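Local coordinates for NAD-dependent protein deacylase 2 (Archaeoglobus fulgidus, PDB 4TWJ) that removes acetyl and other acyl groups from protein lysines in an NAD-dependent reaction, including the acetyl group on the chromatin protein Alba, at residues A9-K14 against G210-I215; K95-Q100 against M104-A109. One frame throughout, in Å; residues are numbered along the deposited sequence.

Contact 1 of 2, residues A9-K14 against G210-I215; sequences AEILAK and GAKMII
Ile11 and Lys212 mark the point where helix 9-14 comes closest to strand 212-215, their CA atoms 7.1 Å apart. The two axes pass 9.6 Å from each other. Their N-to-C directions differ by 132°, so the helix runs slanted across the strand and mostly against it. No hydrogen bond joins the two segments. Side chains alone make the contact, and it is apolar.

Ile11 meets both Lys212 and Ile214. Its CG2 methyl lies anti to the backbone N, which turns this branch to the strand. There CG2 meets CB of Lys212 at 3.6 Å. The same methyl touches CD1 of Ile214 at 3.9 Å. The longer branch of Ile11 joins in, with its CD1 4.0 Å from Lys212 CB. The ends of Ile11 and Ile214 meet head on, while the Lys212 chain runs roughly perpendicular to Ile11. Lys212 touches chiefly through CB, at the root of its side chain. Its chain bends at chi2 (-59°) and chi3 (-63°), and the amine end leads away from the helix. Leu12 adds a looser contact, its CG 4.3 Å from Ile214 CD1. Replacing Ile11 by an alanine would probably open a gap between helix and strand, with Lys212 CB and Ile214 CD1 both losing their methyl partners.

Gly210, just before the strand, ends the preceding helix in a Schellman motif. Strand 212-217 belongs to the parallel sheet of the Rossmann-like domain and pairs with strand 186-190, whose Met188 touches both Leu12 and Ile214. Helix 235-249 packs on another side of the N-terminal helix, with Ile242 against Leu12 and Val246 against Ala9. The contact thus lies where the N-terminal helix, flanked by the C-terminal helix 235-249, packs on the sheet.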
loop_
_atom_site.group_PDB
_atom_site.type_symbol
_atom_site.label_atom_id
_atom_site.label_comp_id
_atom_site.label_asym_id
_atom_site.label_seq_id
_atom_site.Cartn_x
_atom_site.Cartn_y
_atom_site.Cartn_z
ATOM N N ALA A 9 -7.067 13.630 14.270
ATOM C CA ALA A 9 -7.929 14.549 13.527
ATOM C C ALA A 9 -7.424 15.990 13.602
ATOM O O ALA A 9 -7.418 16.704 12.595
ATOM C CB ALA A 9 -9.359 14.463 14.042
ATOM N N GLU A 10 -7.006 16.411 14.795
ATOM C CA GLU A 10 -6.430 17.744 14.987
ATOM C C GLU A 10 -5.193 17.944 14.114
ATOM O O GLU A 10 -5.056 18.972 13.445
ATOM C CB GLU A 10 -6.078 17.987 16.461
ATOM C CG GLU A 10 -7.274 18.329 17.338
ATOM C CD GLU A 10 -6.915 18.498 18.807
ATOM O OE1 GLU A 10 -5.753 18.849 19.115
ATOM O OE2 GLU A 10 -7.808 18.290 19.659
ATOM N N ILE A 11 -4.304 16.956 14.111
ATOM C CA ILE A 11 -3.100 17.015 13.281
ATOM C C ILE A 11 -3.467 17.167 11.804
ATOM O O ILE A 11 -2.924 18.027 11.112
ATOM C CB ILE A 11 -2.198 15.775 13.489
ATOM C CG1 ILE A 11 -1.507 15.862 14.856
ATOM C CG2 ILE A 11 -1.150 15.661 12.384
ATOM C CD1 ILE A 11 -0.900 14.561 15.334
ATOM N N LEU A 12 -4.391 16.338 11.332
ATOM C CA LEU A 12 -4.779 16.352 9.923
ATOM C C LEU A 12 -5.500 17.643 9.536
ATOM O O LEU A 12 -5.266 18.187 8.458
ATOM C CB LEU A 12 -5.641 15.133 9.590
ATOM C CG LEU A 12 -4.904 13.791 9.620
ATOM C CD1 LEU A 12 -5.900 12.642 9.551
ATOM C CD2 LEU A 12 -3.892 13.699 8.484
ATOM N N ALA A 13 -6.363 18.135 10.418
ATOM C CA ALA A 13 -7.109 19.370 10.155
ATOM C C ALA A 13 -6.198 20.598 10.040
ATOM O O ALA A 13 -6.490 21.520 9.273
ATOM C CB ALA A 13 -8.164 19.587 11.230
ATOM N N LYS A 14 -5.100 20.602 10.792
ATOM C CA LYS A 14 -4.139 21.714 10.791
ATOM C C LYS A 14 -3.046 21.600 9.723
ATOM O O LYS A 14 -2.325 22.566 9.474
ATOM C CB LYS A 14 -3.456 21.817 12.156
ATOM C CG LYS A 14 -4.380 22.189 13.304
ATOM C CD LYS A 14 -3.615 22.297 14.615
ATOM C CE LYS A 14 -3.224 20.932 15.163
ATOM N NZ LYS A 14 -2.301 21.034 16.325
ATOM N N GLY A 210 10.368 16.461 10.316
ATOM C CA GLY A 210 9.567 17.204 11.290
ATOM C C GLY A 210 8.066 17.008 11.182
ATOM O O GLY A 210 7.295 17.742 11.811
ATOM N N ALA A 211 7.638 16.016 10.405
ATOM C CA ALA A 211 6.213 15.725 10.259
ATOM C C ALA A 211 5.638 15.155 11.552
ATOM O O ALA A 211 6.322 14.457 12.298
ATOM C CB ALA A 211 5.979 14.745 9.116
ATOM N N LYS A 212 4.373 15.455 11.805
ATOM C CA LYS A 212 3.639 14.815 12.890
ATOM C C LYS A 212 3.272 13.412 12.430
ATOM O O LYS A 212 2.746 13.232 11.327
ATOM C CB LYS A 212 2.384 15.609 13.233
ATOM C CG LYS A 212 2.650 17.044 13.670
ATOM C CD LYS A 212 3.551 17.135 14.888
ATOM C CE LYS A 212 2.928 16.485 16.110
ATOM N NZ LYS A 212 3.651 16.851 17.360
ATOM N N MET A 213 3.553 12.428 13.279
ATOM C CA MET A 213 3.495 11.023 12.891
ATOM C C MET A 213 2.322 10.311 13.554
ATOM O O MET A 213 2.205 10.303 14.780
ATOM C CB MET A 213 4.802 10.329 13.281
ATOM C CG MET A 213 6.063 10.955 12.708
ATOM S SD MET A 213 6.170 10.959 10.905
ATOM C CE MET A 213 6.081 9.205 10.563
ATOM N N ILE A 214 1.467 9.703 12.731
ATOM C CA ILE A 214 0.290 8.967 13.195
ATOM C C ILE A 214 0.380 7.524 12.698
ATOM O O ILE A 214 0.752 7.291 11.550
ATOM C CB ILE A 214 -1.018 9.589 12.650
ATOM C CG1 ILE A 214 -1.142 11.060 13.068
ATOM C CG2 ILE A 214 -2.234 8.801 13.124
ATOM C CD1 ILE A 214 -2.093 11.857 12.207
ATOM N N ILE A 215 0.049 6.558 13.555
ATOM C CA ILE A 215 -0.021 5.160 13.122
ATOM C C ILE A 215 -1.346 4.536 13.553
ATOM O O ILE A 215 -1.801 4.743 14.678
ATOM C CB ILE A 215 1.203 4.336 13.608
ATOM C CG1 ILE A 215 1.194 2.932 13.002
ATOM C CG2 ILE A 215 1.283 4.276 15.130
ATOM C CD1 ILE A 215 2.557 2.276 13.029
#

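Contact 2 of 2, residues K95-Q100 against M104-A109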
loop_
_atom_site.group_PDB
_atom_site.type_symbol
_atom_site.label_atom_id
_atom_site.label_comp_id
_atom_site.label_asym_id
_atom_site.label_seq_id
_atom_site.Cartn_x
_atom_site.Cartn_y
_atom_site.Cartn_z
ATOM N N LYS A 95 -2.543 14.751 0.401
ATOM C CA LYS A 95 -1.952 15.124 -0.886
ATOM C C LYS A 95 -1.400 13.933 -1.660
ATOM O O LYS A 95 -1.179 14.026 -2.872
ATOM C CB LYS A 95 -0.812 16.120 -0.662
ATOM C CG LYS A 95 -1.183 17.336 0.167
ATOM C CD LYS A 95 -2.294 18.138 -0.474
ATOM C CE LYS A 95 -2.525 19.438 0.278
ATOM N NZ LYS A 95 -3.510 20.297 -0.424
ATOM N N ALA A 96 -1.151 12.831 -0.962
ATOM C CA ALA A 96 -0.630 11.626 -1.590
ATOM C C ALA A 96 -0.908 10.411 -0.727
ATOM O O ALA A 96 -0.898 10.494 0.497
ATOM C CB ALA A 96 0.868 11.751 -1.822
ATOM N N VAL A 97 -1.153 9.286 -1.388
ATOM C CA VAL A 97 -1.224 7.994 -0.730
ATOM C C VAL A 97 -0.043 7.185 -1.244
ATOM O O VAL A 97 0.100 6.976 -2.449
ATOM C CB VAL A 97 -2.534 7.249 -1.041
ATOM C CG1 VAL A 97 -2.538 5.878 -0.374
ATOM C CG2 VAL A 97 -3.730 8.074 -0.591
ATOM N N ILE A 98 0.824 6.775 -0.328
ATOM C CA ILE A 98 1.932 5.895 -0.648
ATOM C C ILE A 98 1.516 4.505 -0.206
ATOM O O ILE A 98 1.184 4.307 0.958
ATOM C CB ILE A 98 3.214 6.314 0.100
ATOM C CG1 ILE A 98 3.621 7.740 -0.286
ATOM C CG2 ILE A 98 4.345 5.340 -0.196
ATOM C CD1 ILE A 98 4.644 8.362 0.637
ATOM N N THR A 99 1.528 3.534 -1.114
ATOM C CA THR A 99 1.084 2.195 -0.741
ATOM C C THR A 99 2.075 1.101 -1.124
ATOM O O THR A 99 2.745 1.176 -2.155
ATOM C CB THR A 99 -0.318 1.857 -1.305
ATOM O OG1 THR A 99 -0.777 0.634 -0.720
ATOM C CG2 THR A 99 -0.300 1.721 -2.820
ATOM N N GLN A 100 2.136 0.089 -0.268
ATOM C CA GLN A 100 2.910 -1.115 -0.515
ATOM C C GLN A 100 2.058 -2.158 -1.232
ATOM O O GLN A 100 2.570 -3.199 -1.636
ATOM C CB GLN A 100 3.398 -1.699 0.812
ATOM C CG GLN A 100 4.294 -0.764 1.607
ATOM C CD GLN A 100 4.753 -1.363 2.920
ATOM O OE1 GLN A 100 5.621 -2.231 2.946
ATOM N NE2 GLN A 100 4.177 -0.899 4.020
ATOM N N MET A 104 -4.744 -2.193 -6.055
ATOM C CA MET A 104 -5.389 -1.004 -6.632
ATOM C C MET A 104 -6.690 -0.576 -5.938
ATOM O O MET A 104 -7.498 0.143 -6.526
ATOM C CB MET A 104 -5.641 -1.204 -8.134
ATOM C CG MET A 104 -4.403 -1.606 -8.916
ATOM S SD MET A 104 -4.772 -1.914 -10.651
ATOM C CE MET A 104 -4.992 -0.245 -11.248
ATOM N N LEU A 105 -6.881 -0.992 -4.687
ATOM C CA LEU A 105 -8.103 -0.657 -3.949
ATOM C C LEU A 105 -8.219 0.832 -3.641
ATOM O O LEU A 105 -9.330 1.360 -3.552
ATOM C CB LEU A 105 -8.204 -1.465 -2.654
ATOM C CG LEU A 105 -8.501 -2.958 -2.822
ATOM C CD1 LEU A 105 -8.429 -3.669 -1.484
ATOM C CD2 LEU A 105 -9.863 -3.167 -3.462
ATOM N N HIS A 106 -7.085 1.510 -3.471
ATOM C CA HIS A 106 -7.109 2.957 -3.258
ATOM C C HIS A 106 -7.740 3.668 -4.457
ATOM O O HIS A 106 -8.643 4.491 -4.288
ATOM C CB HIS A 106 -5.706 3.510 -2.990
ATOM C CG HIS A 106 -5.180 3.188 -1.624
ATOM N ND1 HIS A 106 -5.807 3.602 -0.470
ATOM C CD2 HIS A 106 -4.074 2.513 -1.229
ATOM C CE1 HIS A 106 -5.119 3.185 0.578
ATOM N NE2 HIS A 106 -4.061 2.522 0.145
ATOM N N GLN A 107 -7.273 3.329 -5.657
ATOM C CA GLN A 107 -7.775 3.943 -6.890
ATOM C C GLN A 107 -9.248 3.619 -7.114
ATOM O O GLN A 107 -10.012 4.478 -7.554
ATOM C CB GLN A 107 -6.969 3.489 -8.113
ATOM C CG GLN A 107 -5.512 3.919 -8.119
ATOM C CD GLN A 107 -4.603 2.862 -7.533
ATOM O OE1 GLN A 107 -4.851 2.364 -6.439
ATOM N NE2 GLN A 107 -3.559 2.498 -8.267
ATOM N N ARG A 108 -9.637 2.384 -6.803
ATOM C CA ARG A 108 -11.028 1.947 -6.954
ATOM C C ARG A 108 -11.966 2.614 -5.944
ATOM O O ARG A 108 -13.179 2.669 -6.161
ATOM C CB ARG A 108 -11.130 0.421 -6.849
ATOM C CG ARG A 108 -10.507 -0.313 -8.030
ATOM C CD ARG A 108 -11.233 -1.611 -8.346
ATOM N NE ARG A 108 -11.060 -2.616 -7.302
ATOM C CZ ARG A 108 -11.599 -3.834 -7.328
ATOM N NH1 ARG A 108 -12.363 -4.220 -8.348
ATOM N NH2 ARG A 108 -11.378 -4.675 -6.326
ATOM N N ALA A 109 -11.400 3.121 -4.849
ATOM C CA ALA A 109 -12.153 3.897 -3.863
ATOM C C ALA A 109 -12.236 5.388 -4.213
ATOM O O ALA A 109 -12.923 6.139 -3.524
ATOM C CB ALA A 109 -11.534 3.722 -2.482
#
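His106 points from helix 105-108 toward strand 95-99, and its ring makes this contact with Val97 and Thr99. CB leaves the helix toward the strand. Chi1 (-74°) sets CG anti to the carbonyl carbon and brings one ring face up to Val97 CG1. CG and ND1 each lie 4.0 Å from Val97 CG1. CE1 is also near this methyl. CD2 meets CG1 too, and it lies 3.8 Å from Thr99 CB. NE2, at the far end, is 3.7 Å from Val97 CG1. The methyl therefore sits over the centre of one ring face, 3.7 Å from the centroid and 8° off the normal, a CH-pi contact. Thr99 OG1 lies in plane at the ring edge, 3.9 Å from NE2, with no hydrogen bond between them. The Thr99 side chain passes alongside the ring, running the other way.

The polar link runs through Thr22 of strand 18-22, whose hydroxyl bonds both His106 NE2 and Thr99 OG1. The ring of His82 meets His106 edge-to-face. The contact joins the first strand and the helix of a beta-alpha-beta unit, next to Gln100 of the NAD-binding site. The buried imidazole thus has an apolar methyl on one face and a hydrogen bond at NE2, which together are likely to limit its rotation.

Both contacts set a helix against a strand of the same parallel sheet, but at different places in it. Contact 2 is fully buried near the middle of the chain. Contact 1 lies farther out and is partly exposed, with a lysine at its border. Their centres are 19 Å apart and they do not touch. Contact 1 joins segments far apart in sequence, whereas only three residues separate the segments of contact 2. Neither has a hydrogen bond across it. Contact 1 is aliphatic throughout. Contact 2 brings an imidazole and a hydroxyl into the core, beside the NAD-binding residues, and the neighbouring strand 18-22 supplies their polar partner.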